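PDB 5V8K: p800 reaction center core protein from Heliobacterium modesticaldum, which forms the core of a homodimeric photosynthetic reaction center, carrying bacteriochlorophyll g and other pigments and binding a 4Fe-4S cluster. Local coordinates for residues K249-S254 and F514-G519; Q253-P256 and V260-A263. All blocks are in the same frame, centred on the assembly; numbering follows the deposited sequence.

Contact 1 (K249-S254 and F514-G519); sequences KMIAQS and FSRYDG. With GBF (Bacteriochlorophyll g), chain B.
The phenol oxygen of Tyr-517 is hydrogen-bonded to the carbonyl of Met-599, near the C terminus, and packs against Ile-251, whose CD1 lies 3.7 Å from Tyr-517 OH. The two side chains cross at about a right angle; the methyl approaches the phenol end of the ring obliquely, with Ile-251 CD1 3.8 Å from Tyr-517 CZ. One face of that ring, nearer its CB end, lies under the ester methyl of a bacteriochlorophyll g: GBF CED is 3.5 Å from Tyr-517 CG, a placement consistent with a CH-pi contact. The tyrosine thereby links pigment, C-terminal helix and helix 246-254 of this type I reaction center. Its loop, between helices 502-513 and 520-539, turns through left-handed backbone conformations from Tyr-517 to Gly-519 and is closed by a bond from Gly-519 N to Arg-516 O (2.8 Å). Glu-247, also of helix 246-254, accepts a hydrogen bond from Tyr-517 N. Arg-516 runs past Ile-251 in the opposite direction. A bend at chi2 (-66°) precedes its more extended outer chain, and Ile-251 CG1 sits over one face of the guanidinium, displaced toward the rim and 3.8 Å from Arg-516 NE. Val-600 also touches this arginine. At the more exposed border, Ser-254 OG approaches Arg-516 NH2 only to 3.7 Å, without a hydrogen bond; the hydroxyl turns back to its own helix and donates to Ile-251 O at 3.2 Å.

Contact 2 (Q253-P256 and V260-A263); sequences QSNP and VKQA
Lys-261 reaches back to Asn-255 across a short loop between two helices of the reaction-center fold, in which the short helix 246-254 gives way, after a few residues, to the long helix 258-291. The two side chains come from opposite directions, and the ammonium donates a hydrogen bond in which Lys-261 NZ lies 3.0 Å from Asn-255 OD1. The C=O...N angle is 131°, with the nitrogen tilted 17° from the carbonyl plane. The lysine chain is otherwise extended but bends at chi3 (-72°), which carries the ammonium to the amide oxygen. The amide nitrogen of Asn-255 is occupied by the carbonyl of Val-600, a second bond that fixes the rotation of the flat group.

This is the buried part of the contact. Around the same ammonium gather Asp-460, by a salt bridge, together with Ser-495 OG and Leu-494 O, so four oxygens grip a buried charge. Asp-460 is a calcium ligand, and the bound calcium is about 4 Å from the nearest atom of the Asn-255 side chain; the aspartate may therefore offset both positive charges, and Lys-261, in the second shell of the calcium, may help to position it. The flanks are looser. Toward Gln-253 and Ser-254 the segment is exposed, and the Pro-256 ring, partly exposed itself, stands off from the lysine. Gln-262, also buried, gives its NE2 to the carbonyl of Ala-598. The link between the two segments thus rests on the tip of the lysine, where Lys-261 CE also comes within 3.6 Å of Asn-255 OD1.

Along the chain, helix 246-254 is met first, and both contacts start from it, sharing Gln-253 and Ser-254. Contact 2 closes the shorter loop: 253-256 and 260-263 are separated by only three residues, and it joins the loop that follows this helix to the first turns of helix 258-291. Contact 1 closes a far longer one, spanning 259 mostly helical residues, and ties helix 246-254 to the loop between helices 502-513 and 520-539. The short loop is nearly nested within the long one, with their first segments overlapping. The centres lie about 11 Å apart, and the C-terminal Val-600 lies beside both contacts.

Contact 1 (K249-S254 and F514-G519)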
# COMPACT_ATOMS: atom_id res chain seq x y z
N LYS A 249 9.11 29.31 15.26
CA LYS A 249 9.71 29.35 16.58
C LYS A 249 9.01 28.39 17.54
O LYS A 249 9.68 27.66 18.26
CB LYS A 249 9.65 30.78 17.13
CG LYS A 249 10.71 31.07 18.14
CD LYS A 249 10.65 32.54 18.57
CE LYS A 249 11.87 32.92 19.43
NZ LYS A 249 12.37 31.78 20.30
N MET A 250 7.68 28.38 17.55
CA MET A 250 6.97 27.48 18.44
C MET A 250 7.32 26.01 18.13
O MET A 250 7.54 25.21 19.05
CB MET A 250 5.46 27.74 18.34
CG MET A 250 5.01 28.95 19.13
SD MET A 250 3.21 29.31 19.08
CE MET A 250 3.02 30.25 17.54
N ILE A 251 7.47 25.67 16.85
CA ILE A 251 7.77 24.29 16.46
C ILE A 251 9.20 23.94 16.86
O ILE A 251 9.45 22.89 17.47
CB ILE A 251 7.54 24.10 14.96
CG1 ILE A 251 6.04 24.20 14.64
CG2 ILE A 251 8.06 22.76 14.48
CD1 ILE A 251 5.73 24.34 13.18
N ALA A 252 10.14 24.84 16.59
CA ALA A 252 11.54 24.60 16.91
C ALA A 252 11.78 24.46 18.41
O ALA A 252 12.73 23.80 18.83
CB ALA A 252 12.40 25.73 16.34
N GLN A 253 10.93 25.05 19.24
CA GLN A 253 11.19 24.95 20.67
C GLN A 253 10.93 23.55 21.20
O GLN A 253 11.60 23.10 22.13
CB GLN A 253 10.37 26.00 21.41
CG GLN A 253 11.10 27.33 21.44
CD GLN A 253 10.24 28.52 21.77
OE1 GLN A 253 10.75 29.65 21.80
NE2 GLN A 253 8.95 28.30 22.02
N SER A 254 9.98 22.83 20.61
CA SER A 254 9.80 21.43 20.94
C SER A 254 10.55 20.51 20.00
O SER A 254 10.61 19.30 20.25
CB SER A 254 8.30 21.11 20.92
OG SER A 254 7.74 21.38 19.66
N PHE A 514 -2.30 17.97 12.60
CA PHE A 514 -3.58 18.66 12.55
C PHE A 514 -3.47 20.10 13.04
O PHE A 514 -4.33 20.93 12.70
CB PHE A 514 -4.66 17.91 13.38
CG PHE A 514 -5.24 16.75 12.68
CD1 PHE A 514 -6.29 16.92 11.78
CD2 PHE A 514 -4.71 15.47 12.86
CE1 PHE A 514 -6.80 15.83 11.06
CE2 PHE A 514 -5.21 14.36 12.16
CZ PHE A 514 -6.27 14.53 11.27
N SER A 515 -2.45 20.43 13.83
CA SER A 515 -2.41 21.71 14.51
C SER A 515 -1.20 22.58 14.16
O SER A 515 -1.03 23.62 14.77
CB SER A 515 -2.50 21.50 16.03
OG SER A 515 -1.30 20.96 16.51
N ARG A 516 -0.34 22.17 13.22
CA ARG A 516 0.69 23.03 12.63
C ARG A 516 0.32 23.39 11.18
O ARG A 516 -0.26 22.58 10.45
CB ARG A 516 2.06 22.35 12.60
CG ARG A 516 2.46 21.62 13.85
CD ARG A 516 2.65 22.62 14.99
NE ARG A 516 3.38 21.99 16.10
CZ ARG A 516 3.68 22.62 17.25
NH1 ARG A 516 3.29 23.88 17.47
NH2 ARG A 516 4.37 21.98 18.18
N TYR A 517 0.70 24.60 10.77
CA TYR A 517 0.53 25.05 9.37
C TYR A 517 -0.94 24.97 8.97
O TYR A 517 -1.26 24.58 7.84
CB TYR A 517 1.37 24.23 8.38
CG TYR A 517 2.81 23.98 8.75
CD1 TYR A 517 3.76 24.99 8.63
CD2 TYR A 517 3.22 22.74 9.21
CE1 TYR A 517 5.07 24.77 8.96
CE2 TYR A 517 4.52 22.50 9.53
CZ TYR A 517 5.45 23.53 9.43
OH TYR A 517 6.77 23.28 9.74
N ASP A 518 -1.81 25.25 9.93
CA ASP A 518 -3.26 25.18 9.74
C ASP A 518 -3.70 23.81 9.24
O ASP A 518 -4.65 23.71 8.46
CB ASP A 518 -3.73 26.28 8.76
CG ASP A 518 -3.38 27.70 9.23
OD1 ASP A 518 -3.48 27.94 10.46
OD2 ASP A 518 -3.03 28.57 8.36
N GLY A 519 -2.95 22.75 9.60
CA GLY A 519 -3.30 21.39 9.25
C GLY A 519 -2.78 20.88 7.92
O GLY A 519 -3.02 19.72 7.57
MG GBF B . 0.84 21.63 -0.35
CHA GBF B . 3.78 22.81 1.26
CHB GBF B . -0.10 24.74 -0.68
CHC GBF B . -1.49 20.42 -2.59
CHD GBF B . 2.40 18.42 -0.39
NA GBF B . 1.64 23.37 0.19
C1A GBF B . 2.77 23.78 0.82
C2A GBF B . 3.02 25.27 1.07
C3A GBF B . 1.59 25.70 0.83
C4A GBF B . 1.01 24.54 0.05
CMA GBF B . 0.85 25.77 2.15
CAA GBF B . 4.08 25.89 0.17
CBA GBF B . 3.83 25.65 -1.31
CGA GBF B . 4.49 24.37 -1.78
O1A GBF B . 5.52 23.93 -1.27
O2A GBF B . 3.94 23.61 -2.83
NB GBF B . -0.58 22.52 -1.52
C1B GBF B . -0.90 23.81 -1.49
C2B GBF B . -1.97 24.06 -2.34
C3B GBF B . -2.31 22.83 -2.89
C4B GBF B . -1.46 21.88 -2.30
CMB GBF B . -2.57 25.42 -2.66
CAB GBF B . -3.40 22.50 -3.84
CBB GBF B . -4.08 23.32 -4.58
NC GBF B . 0.52 19.80 -1.23
C1C GBF B . -0.45 19.50 -2.09
C2C GBF B . -0.63 18.15 -2.71
C3C GBF B . 0.58 17.70 -2.00
C4C GBF B . 1.18 18.63 -1.17
CMC GBF B . -1.89 17.53 -2.13
CAC GBF B . 1.13 16.34 -2.18
CBC GBF B . 0.50 15.34 -3.12
ND GBF B . 2.57 20.79 0.13
C1D GBF B . 3.08 19.56 0.24
C2D GBF B . 4.43 19.25 1.02
C3D GBF B . 4.53 20.60 1.34
C4D GBF B . 3.51 21.48 0.87
CMD GBF B . 5.21 18.04 1.30
CAD GBF B . 5.48 21.44 2.10
OBD GBF B . 6.55 21.16 2.75
CBD GBF B . 5.09 22.89 1.93
CGD GBF B . 4.94 23.52 3.27
O1D GBF B . 5.81 24.18 3.77
O2D GBF B . 3.72 23.26 3.99
CED GBF B . 3.57 23.58 5.36
C1 GBF B . 4.84 22.66 -3.46
C2 GBF B . 5.68 23.36 -4.55
C3 GBF B . 7.03 23.35 -4.62
C4 GBF B . 7.82 22.62 -3.57
C5 GBF B . 7.69 24.10 -5.76
C6 GBF B . 9.06 24.68 -5.39
C7 GBF B . 9.78 25.23 -6.61
C8 GBF B . 11.11 25.48 -6.50
C9 GBF B . 11.80 25.24 -5.18
C10 GBF B . 11.96 26.04 -7.64
C11 GBF B . 11.28 25.94 -8.99
C12 GBF B . 12.28 26.02 -10.13
C13 GBF B . 12.50 27.13 -10.85
C14 GBF B . 11.75 28.39 -10.55
C15 GBF B . 13.50 27.11 -11.98

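Contact 2 (Q253-P256 and V260-A263)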
# COMPACT_ATOMS: atom_id res chain seq x y z
N GLN A 253 10.93 25.05 19.24
CA GLN A 253 11.19 24.95 20.67
C GLN A 253 10.93 23.55 21.20
O GLN A 253 11.60 23.10 22.13
CB GLN A 253 10.37 26.00 21.41
CG GLN A 253 11.10 27.33 21.44
CD GLN A 253 10.24 28.52 21.77
OE1 GLN A 253 10.75 29.65 21.80
NE2 GLN A 253 8.95 28.30 22.02
N SER A 254 9.98 22.83 20.61
CA SER A 254 9.80 21.43 20.94
C SER A 254 10.55 20.51 20.00
O SER A 254 10.61 19.30 20.25
CB SER A 254 8.30 21.11 20.92
OG SER A 254 7.74 21.38 19.66
N ASN A 255 11.15 21.04 18.94
CA ASN A 255 11.86 20.24 17.93
C ASN A 255 13.03 21.05 17.40
O ASN A 255 13.00 21.56 16.27
CB ASN A 255 10.91 19.84 16.80
CG ASN A 255 11.54 18.87 15.85
OD1 ASN A 255 12.71 18.51 15.95
ND2 ASN A 255 10.77 18.48 14.87
N PRO A 256 14.12 21.15 18.19
CA PRO A 256 15.20 22.09 17.86
C PRO A 256 15.85 21.82 16.52
O PRO A 256 16.19 22.78 15.80
CB PRO A 256 16.20 21.91 19.01
CG PRO A 256 15.50 21.14 20.04
CD PRO A 256 14.46 20.34 19.37
N VAL A 260 17.36 21.34 10.40
CA VAL A 260 18.50 20.48 10.12
C VAL A 260 18.01 19.14 9.57
O VAL A 260 18.54 18.61 8.60
CB VAL A 260 19.36 20.29 11.37
CG1 VAL A 260 20.61 19.48 11.01
CG2 VAL A 260 19.75 21.59 12.01
N LYS A 261 17.01 18.56 10.22
CA LYS A 261 16.53 17.25 9.78
C LYS A 261 15.81 17.32 8.43
O LYS A 261 15.83 16.33 7.70
CB LYS A 261 15.66 16.63 10.86
CG LYS A 261 16.50 16.24 12.03
CD LYS A 261 15.71 15.65 13.16
CE LYS A 261 14.91 16.67 13.85
NZ LYS A 261 14.10 16.10 14.94
N GLN A 262 15.24 18.47 8.06
CA GLN A 262 14.73 18.61 6.69
C GLN A 262 15.87 18.58 5.68
O GLN A 262 15.78 17.90 4.65
CB GLN A 262 13.92 19.90 6.54
CG GLN A 262 12.55 19.83 7.18
CD GLN A 262 11.89 21.21 7.36
OE1 GLN A 262 12.08 22.12 6.55
NE2 GLN A 262 11.08 21.35 8.38
N ALA A 263 16.96 19.27 5.98
CA ALA A 263 18.12 19.24 5.09
C ALA A 263 18.70 17.84 5.01
O ALA A 263 19.15 17.40 3.94
CB ALA A 263 19.18 20.20 5.58